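Beta-ketoacyl-[acyl-carrier-protein] synthase III (Pseudomonas aeruginosa, PDB 2X3E) probably catalyses the first condensation of fatty acid synthesis, joining an acetyl group from acetyl-CoA to malonyl-ACP to give 3-oxobutanoyl-ACP. Local coordinates at residues A110-F115 with N280-S285; L135-D140 with D159-V164; G186-L191 with A312-G317. The protein carries 1 engineered substitution. All blocks are in the same frame, centred on the assembly; numbering follows the deposited sequence. Where two conformers were deposited one is given.

In the fold
Interaction 1 lies near the centre of the chain in a thiolase-type fold, flanked by the other two contacts. Its centre is about 9 Å from that of interaction 2 and about 13 Å from that of interaction 3, whose own centres are about 21 Å apart. Interaction 2 pairs strands 133-140 and 160-169 of the N-terminal five-stranded sheet; interaction 3 sits at the start of strand 315-322, in the C-terminal sheet. Interaction 1 brings the predicted catalytic positions 112 and 280 together and touches both neighbours, through Ala283 with Asp140 and Thr113 with Thr315. Along the chain 135-164 falls between the two segments of interaction 1, whereas interactions 1 and 3 alternate, so the two halves are tied together around the predicted active site.

Interaction 1. Residues A110-F115 with N280-S285. Engineered in segment 110-115: Ala112 (natural residue Cys).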
loop_
_atom_site.group_PDB
_atom_site.type_symbol
_atom_site.label_atom_id
_atom_site.label_comp_id
_atom_site.label_asym_id
_atom_site.label_seq_id
_atom_site.Cartn_x
_atom_site.Cartn_y
_atom_site.Cartn_z
ATOM N N ALA A 110 1.431 -4.823 4.285
ATOM C CA ALA A 110 0.833 -5.601 5.371
ATOM C C ALA A 110 1.734 -6.781 5.748
ATOM O O ALA A 110 1.255 -7.841 6.144
ATOM C CB ALA A 110 -0.569 -6.088 4.991
ATOM N N ALA A 111 3.047 -6.582 5.613
ATOM C CA ALA A 111 4.033 -7.537 6.092
ATOM C C ALA A 111 3.758 -8.948 5.564
ATOM O O ALA A 111 3.512 -9.123 4.369
ATOM C CB ALA A 111 4.086 -7.506 7.628
ATOM N N ALA A 112 3.786 -9.943 6.445
ATOM C CA ALA A 112 3.611 -11.335 6.036
ATOM C C ALA A 112 2.155 -11.665 5.652
ATOM O O ALA A 112 1.890 -12.743 5.109
ATOM C CB ALA A 112 4.115 -12.274 7.134
ATOM N N THR A 113 1.225 -10.747 5.934
ATOM C CA THR A 113 -0.169 -10.861 5.480
ATOM C C THR A 113 -0.436 -10.094 4.174
ATOM O O THR A 113 -1.581 -9.974 3.742
ATOM C CB THR A 113 -1.149 -10.350 6.571
ATOM O OG1 THR A 113 -0.676 -10.737 7.869
ATOM C CG2 THR A 113 -2.557 -10.906 6.347
ATOM N N GLY A 114 0.621 -9.584 3.547
ATOM C CA GLY A 114 0.501 -8.757 2.352
ATOM C C GLY A 114 -0.220 -9.395 1.178
ATOM O O GLY A 114 -0.972 -8.724 0.483
ATOM N N PHE A 115 0.001 -10.681 0.943
ATOM C CA PHE A 115 -0.639 -11.351 -0.194
ATOM C C PHE A 115 -2.156 -11.514 0.017
ATOM O O PHE A 115 -2.946 -11.319 -0.925
ATOM C CB PHE A 115 0.024 -12.693 -0.483
ATOM C CG PHE A 115 -0.399 -13.302 -1.792
ATOM C CD1 PHE A 115 0.089 -12.801 -2.987
ATOM C CD2 PHE A 115 -1.293 -14.368 -1.824
ATOM C CE1 PHE A 115 -0.305 -13.349 -4.199
ATOM C CE2 PHE A 115 -1.688 -14.923 -3.027
ATOM C CZ PHE A 115 -1.190 -14.416 -4.219
ATOM N N ASN A 280 11.443 -18.384 4.707
ATOM C CA ASN A 280 10.317 -17.487 4.936
ATOM C C ASN A 280 10.516 -16.259 4.060
ATOM O O ASN A 280 11.423 -15.467 4.304
ATOM C CB ASN A 280 10.267 -17.106 6.423
ATOM C CG ASN A 280 9.152 -16.125 6.758
ATOM O OD1 ASN A 280 8.680 -15.383 5.904
ATOM N ND2 ASN A 280 8.751 -16.103 8.026
ATOM N N THR A 281 9.682 -16.124 3.032
ATOM C CA THR A 281 9.805 -15.041 2.054
ATOM C C THR A 281 8.732 -13.953 2.234
ATOM O O THR A 281 8.497 -13.150 1.323
ATOM C CB THR A 281 9.749 -15.600 0.619
ATOM O OG1 THR A 281 8.507 -16.283 0.412
ATOM C CG2 THR A 281 10.903 -16.569 0.367
ATOM N N VAL A 282 8.102 -13.918 3.413
ATOM C CA VAL A 282 7.162 -12.840 3.786
ATOM C C VAL A 282 6.012 -12.731 2.771
ATOM O O VAL A 282 5.308 -13.718 2.571
ATOM C CB VAL A 282 7.909 -11.498 4.046
ATOM C CG1 VAL A 282 6.992 -10.480 4.717
ATOM C CG2 VAL A 282 9.119 -11.731 4.926
ATOM N N ALA A 283 5.815 -11.595 2.102
ATOM C CA ALA A 283 4.643 -11.446 1.224
ATOM C C ALA A 283 4.625 -12.462 0.065
ATOM O O ALA A 283 3.558 -12.819 -0.428
ATOM C CB ALA A 283 4.518 -9.991 0.697
ATOM N N ALA A 284 5.799 -12.945 -0.339
ATOM C CA ALA A 284 5.912 -13.948 -1.408
ATOM C C ALA A 284 5.556 -15.384 -0.989
ATOM O O ALA A 284 5.417 -16.261 -1.850
ATOM C CB ALA A 284 7.324 -13.927 -1.993
ATOM N N SER A 285 5.406 -15.638 0.313
ATOM C CA SER A 285 5.398 -17.019 0.819
ATOM C C SER A 285 4.231 -17.854 0.298
ATOM O O SER A 285 4.422 -19.001 -0.125
ATOM C CB SER A 285 5.434 -17.041 2.351
ATOM O OG SER A 285 4.226 -16.560 2.918
#
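Val282 and Ala283 press apolar groups against the backbone of Ala111 and Ala112 in a buried van der Waals contact between the two halves of the thiolase fold, at the predicted active site. Ala112, engineered from Cys, occupies the predicted nucleophile position in the 3-10 turn just before helix 114-127. The CG1 branch of Val282, anti to its backbone N (chi1 -168°), reaches Ala112 N at 3.7 Å and lies 4.2 Å from Ala112 CB. One residue on, Ala283 CB meets Ala111 O at 3.9 Å. Phe115 contributes its CB, 3.5 Å from Ala283 O, while its ring leads away from the 280-285 segment. An Asx turn shapes that segment: Asn280 OD1 accepts a hydrogen bond from Val282 N at 2.9 Å, with an N-H...O angle of 154°. Asn280 ND2 is held in turn by Ala252 O, so both ends of this predicted catalytic amide are engaged, which should hold its orientation. His250, the third predicted catalytic residue, touches Ala112 and bonds through ND1 to Ser285 OG. Beyond the contact, the Phe115 side chain packs on Ile286 and Pro287 of helix 285-295 and on Leu136 of strand 133-140.

Interaction 2. Residues L135-D140 with D159-V164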
loop_
_atom_site.group_PDB
_atom_site.type_symbol
_atom_site.label_atom_id
_atom_site.label_comp_id
_atom_site.label_asym_id
_atom_site.label_seq_id
_atom_site.Cartn_x
_atom_site.Cartn_y
_atom_site.Cartn_z
ATOM N N LEU A 135 -2.771 -7.868 -11.947
ATOM C CA LEU A 135 -1.672 -8.618 -11.374
ATOM C C LEU A 135 -1.543 -8.249 -9.902
ATOM O O LEU A 135 -1.549 -7.063 -9.545
ATOM C CB LEU A 135 -0.355 -8.284 -12.091
ATOM C CG LEU A 135 -0.010 -9.123 -13.321
ATOM C CD1 LEU A 135 1.004 -8.403 -14.205
ATOM C CD2 LEU A 135 0.539 -10.496 -12.889
ATOM N N LEU A 136 -1.430 -9.264 -9.053
ATOM C CA LEU A 136 -1.007 -9.084 -7.668
ATOM C C LEU A 136 0.305 -9.834 -7.493
ATOM O O LEU A 136 0.373 -11.033 -7.761
ATOM C CB LEU A 136 -2.042 -9.634 -6.691
ATOM C CG LEU A 136 -1.593 -9.682 -5.224
ATOM C CD1 LEU A 136 -1.354 -8.274 -4.702
ATOM C CD2 LEU A 136 -2.636 -10.420 -4.381
ATOM N N VAL A 137 1.345 -9.125 -7.058
ATOM C CA VAL A 137 2.638 -9.746 -6.792
ATOM C C VAL A 137 2.970 -9.626 -5.315
ATOM O O VAL A 137 3.072 -8.516 -4.789
ATOM C CB VAL A 137 3.783 -9.083 -7.589
ATOM C CG1 VAL A 137 5.099 -9.852 -7.379
ATOM C CG2 VAL A 137 3.438 -8.988 -9.075
ATOM N N GLY A 138 3.095 -10.769 -4.651
ATOM C CA GLY A 138 3.681 -10.834 -3.317
ATOM C C GLY A 138 5.184 -10.955 -3.474
ATOM O O GLY A 138 5.662 -11.924 -4.046
ATOM N N VAL A 139 5.923 -9.955 -3.002
ATOM C CA VAL A 139 7.375 -9.926 -3.157
ATOM C C VAL A 139 8.034 -9.302 -1.941
ATOM O O VAL A 139 7.579 -8.276 -1.439
ATOM C CB VAL A 139 7.802 -9.139 -4.426
ATOM C CG1 VAL A 139 7.209 -7.710 -4.438
ATOM C CG2 VAL A 139 9.325 -9.104 -4.558
ATOM N N ASP A 140 9.109 -9.921 -1.475
ATOM C CA ASP A 140 9.923 -9.339 -0.427
ATOM C C ASP A 140 11.372 -9.804 -0.553
ATOM O O ASP A 140 11.642 -10.938 -0.964
ATOM C CB ASP A 140 9.347 -9.672 0.960
ATOM C CG ASP A 140 8.403 -8.591 1.488
ATOM O OD1 ASP A 140 8.788 -7.408 1.486
ATOM O OD2 ASP A 140 7.276 -8.922 1.927
ATOM N N ASP A 159 14.345 -14.668 0.102
ATOM C CA ASP A 159 13.809 -13.683 -0.836
ATOM C C ASP A 159 13.057 -14.360 -1.975
ATOM O O ASP A 159 13.314 -15.517 -2.313
ATOM C CB ASP A 159 14.948 -12.853 -1.445
ATOM C CG ASP A 159 15.778 -12.126 -0.404
ATOM O OD1 ASP A 159 15.275 -11.874 0.711
ATOM O OD2 ASP A 159 16.943 -11.785 -0.715
ATOM N N GLY A 160 12.147 -13.621 -2.597
ATOM C CA GLY A 160 11.413 -14.152 -3.735
ATOM C C GLY A 160 10.193 -13.345 -4.087
ATOM O O GLY A 160 9.853 -12.374 -3.401
ATOM N N ALA A 161 9.542 -13.763 -5.171
ATOM C CA ALA A 161 8.320 -13.141 -5.652
ATOM C C ALA A 161 7.379 -14.212 -6.193
ATOM O O ALA A 161 7.815 -15.148 -6.864
ATOM C CB ALA A 161 8.634 -12.114 -6.740
ATOM N N GLY A 162 6.094 -14.060 -5.882
ATOM C CA GLY A 162 5.040 -14.871 -6.468
ATOM C C GLY A 162 3.902 -13.978 -6.916
ATOM O O GLY A 162 3.555 -13.009 -6.234
ATOM N N ALA A 163 3.313 -14.304 -8.062
ATOM C CA ALA A 163 2.293 -13.455 -8.661
ATOM C C ALA A 163 1.098 -14.257 -9.149
ATOM O O ALA A 163 1.240 -15.406 -9.598
ATOM C CB ALA A 163 2.890 -12.672 -9.811
ATOM N N VAL A 164 -0.075 -13.644 -9.039
ATOM C CA VAL A 164 -1.292 -14.171 -9.627
ATOM C C VAL A 164 -1.944 -13.121 -10.516
ATOM O O VAL A 164 -1.778 -11.912 -10.304
ATOM C CB VAL A 164 -2.320 -14.633 -8.556
ATOM C CG1 VAL A 164 -1.816 -15.848 -7.825
ATOM C CG2 VAL A 164 -2.648 -13.499 -7.574
#
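Leu136 and Val164 open a run of three antiparallel hydrogen-bonded pairs, followed by Gly138 with Gly162 and Asp140 with Gly160. Each pair is closed by two backbone bonds. They are 2.9 Å long for both Leu136 N to Val164 O and Val164 N to Leu136 O, and stretch to 3.2 Å for both Asp140 N to Gly160 O and Gly160 N to Asp140 O. In the middle pair Gly138 N meets Gly162 O at a bent 136°, while the return bond is nearly straight at 170°. CA-H...O contacts fill in between, the shortest from Ala163 CA to Leu136 O at 3.2 Å.

Apolar contacts follow the non-hydrogen-bonded pairs. Val137 CG2 lies 3.8 Å from Ala163 CB, and Val139 sets CG2 anti to its own N, 3.8 Å from Ala161 CB. On the other face Leu136 CB meets Val164 CG2 at 4.0 Å.

The acidic groups are bound outside the pairing: Asp140 by Thr80, Ser81, Thr82 and Ala283, Asp159 by Ser143 and Ala48. These neighbouring strands of the mixed N-terminal sheet of the thiolase fold, connected through helix 151-156 rather than a tight hairpin, are sandwiched between helices, with Val137, Val139 and Ala161 against helix 53-68 and Leu136 and Val164 against helix 114-127.

Interaction 3. Residues G186-L191 with A312-G317; sequences GHQFDL and AGLTWG
Gly313 and Leu314 dock onto the turn region 186-191, where a type I beta turn runs from Gln188 to Leu191; the contact joins a loop after strand 177-184 to the entry of strand 315-322 in the C-terminal sheet of the thiolase fold. Just ahead, Ala312 packs on Ala111 and, across the dimer interface, on Pro88 of the second subunit. Gly313 has a backbone conformation (phi 142°, psi -59°) suited to glycine. Its carbonyl oxygen takes CA-H...O contacts from Gly186 CA at 3.5 Å, nearly straight at 171°, and from Phe189 CA at 3.3 Å; Phe189 CB is also close by. One water bridges the segments here, donating to Phe189 O at 2.7 Å and accepting from Gly313 N at 2.9 Å. A cis peptide leads into Leu314, whose CG is anti to its carbonyl carbon and turns the branch toward the loop. There the Leu314 side chain lies at a slant over that of Gln188, its CD1 3.5 Å from Gln188 CB and 3.3 Å from Gln188 NE2, and reaches Leu191 CD1 at 4.3 Å. The Gln188 amide is anchored through NE2 to Gln221 and Asp185. Thr315 then turns back, its OG1 donating to Ala312 O at 2.9 Å from above the carbonyl plane.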
loop_
_atom_site.group_PDB
_atom_site.type_symbol
_atom_site.label_atom_id
_atom_site.label_comp_id
_atom_site.label_asym_id
_atom_site.label_seq_id
_atom_site.Cartn_x
_atom_site.Cartn_y
_atom_site.Cartn_z
ATOM N N GLY A 186 -2.754 -3.452 16.222
ATOM C CA GLY A 186 -1.710 -2.455 16.373
ATOM C C GLY A 186 -1.204 -2.258 17.787
ATOM O O GLY A 186 -0.218 -1.556 17.997
ATOM N N HIS A 187 -1.871 -2.852 18.774
ATOM C CA HIS A 187 -1.396 -2.755 20.157
ATOM C C HIS A 187 -0.082 -3.528 20.326
ATOM O O HIS A 187 0.727 -3.204 21.193
ATOM C CB HIS A 187 -2.448 -3.280 21.139
ATOM C CG HIS A 187 -3.760 -2.559 21.069
ATOM N ND1 HIS A 187 -3.920 -1.263 21.508
ATOM C CD2 HIS A 187 -4.980 -2.961 20.637
ATOM C CE1 HIS A 187 -5.179 -0.895 21.344
ATOM N NE2 HIS A 187 -5.842 -1.903 20.809
ATOM N N GLN A 188 0.114 -4.550 19.496
ATOM C CA GLN A 188 1.340 -5.351 19.499
ATOM C C GLN A 188 2.260 -5.029 18.316
ATOM O O GLN A 188 3.022 -5.887 17.856
ATOM C CB GLN A 188 0.975 -6.833 19.474
ATOM C CG GLN A 188 0.220 -7.303 20.711
ATOM C CD GLN A 188 -0.050 -8.797 20.664
ATOM O OE1 GLN A 188 0.715 -9.585 21.208
ATOM N NE2 GLN A 188 -1.118 -9.192 19.966
ATOM N N PHE A 189 2.205 -3.788 17.839
ATOM C CA PHE A 189 2.977 -3.364 16.660
ATOM C C PHE A 189 4.495 -3.571 16.777
ATOM O O PHE A 189 5.190 -3.625 15.763
ATOM C CB PHE A 189 2.731 -1.878 16.376
ATOM C CG PHE A 189 3.486 -0.954 17.298
ATOM C CD1 PHE A 189 4.700 -0.392 16.901
ATOM C CD2 PHE A 189 2.997 -0.656 18.566
ATOM C CE1 PHE A 189 5.406 0.452 17.749
ATOM C CE2 PHE A 189 3.691 0.196 19.414
ATOM C CZ PHE A 189 4.903 0.751 19.004
ATOM N N ASP A 190 5.000 -3.665 18.005
ATOM C CA ASP A 190 6.445 -3.710 18.258
ATOM C C ASP A 190 7.057 -5.116 18.197
ATOM O O ASP A 190 8.273 -5.262 18.294
ATOM C CB ASP A 190 6.752 -3.092 19.626
ATOM C CG ASP A 190 6.032 -3.798 20.760
ATOM O OD1 ASP A 190 4.777 -3.779 20.769
ATOM O OD2 ASP A 190 6.717 -4.368 21.638
ATOM N N LEU A 191 6.231 -6.153 18.044
ATOM C CA LEU A 191 6.743 -7.543 18.088
ATOM C C LEU A 191 7.656 -7.934 16.917
ATOM O O LEU A 191 8.635 -8.660 17.110
ATOM C CB LEU A 191 5.595 -8.561 18.175
ATOM C CG LEU A 191 4.923 -8.824 19.524
ATOM C CD1 LEU A 191 4.008 -10.035 19.384
ATOM C CD2 LEU A 191 5.943 -9.055 20.654
ATOM N N ALA A 312 3.642 -8.933 10.830
ATOM C CA ALA A 312 3.897 -7.651 11.453
ATOM C C ALA A 312 2.702 -6.714 11.295
ATOM O O ALA A 312 1.980 -6.774 10.289
ATOM C CB ALA A 312 5.158 -7.018 10.866
ATOM N N GLY A 313 2.511 -5.853 12.297
ATOM C CA GLY A 313 1.396 -4.911 12.331
ATOM C C GLY A 313 0.814 -4.738 13.730
ATOM O O GLY A 313 0.779 -3.624 14.239
ATOM N N LEU A 314 0.323 -5.807 14.360
ATOM C CA LEU A 314 0.174 -7.135 13.773
ATOM C C LEU A 314 -0.963 -7.147 12.755
ATOM O O LEU A 314 -1.879 -6.322 12.830
ATOM C CB LEU A 314 -0.135 -8.169 14.865
ATOM C CG LEU A 314 0.912 -8.326 15.970
ATOM C CD1 LEU A 314 0.457 -9.340 17.025
ATOM C CD2 LEU A 314 2.253 -8.726 15.387
ATOM N N THR A 315 -0.890 -8.090 11.823
ATOM C CA THR A 315 -1.916 -8.310 10.806
ATOM C C THR A 315 -2.207 -9.796 10.670
ATOM O O THR A 315 -1.368 -10.635 10.990
ATOM C CB THR A 315 -1.460 -7.813 9.416
ATOM O OG1 THR A 315 -0.161 -8.350 9.108
ATOM C CG2 THR A 315 -1.423 -6.296 9.371
ATOM N N TRP A 316 -3.402 -10.112 10.181
ATOM C CA TRP A 316 -3.756 -11.478 9.831
ATOM C C TRP A 316 -4.904 -11.462 8.841
ATOM O O TRP A 316 -5.585 -10.439 8.659
ATOM C CB TRP A 316 -4.177 -12.267 11.073
ATOM C CG TRP A 316 -5.404 -11.706 11.715
ATOM C CD1 TRP A 316 -6.695 -11.902 11.332
ATOM C CD2 TRP A 316 -5.445 -10.814 12.833
ATOM N NE1 TRP A 316 -7.547 -11.187 12.148
ATOM C CE2 TRP A 316 -6.801 -10.513 13.080
ATOM C CE3 TRP A 316 -4.465 -10.240 13.650
ATOM C CZ2 TRP A 316 -7.202 -9.668 14.121
ATOM C CZ3 TRP A 316 -4.865 -9.397 14.680
ATOM C CH2 TRP A 316 -6.218 -9.123 14.909
ATOM N N GLY A 317 -5.132 -12.608 8.219
ATOM C CA GLY A 317 -6.305 -12.784 7.376
ATOM C C GLY A 317 -6.290 -14.084 6.610
ATOM O O GLY A 317 -5.253 -14.744 6.507
HETATM O O HOH W 1 4.693 -5.827 14.252
#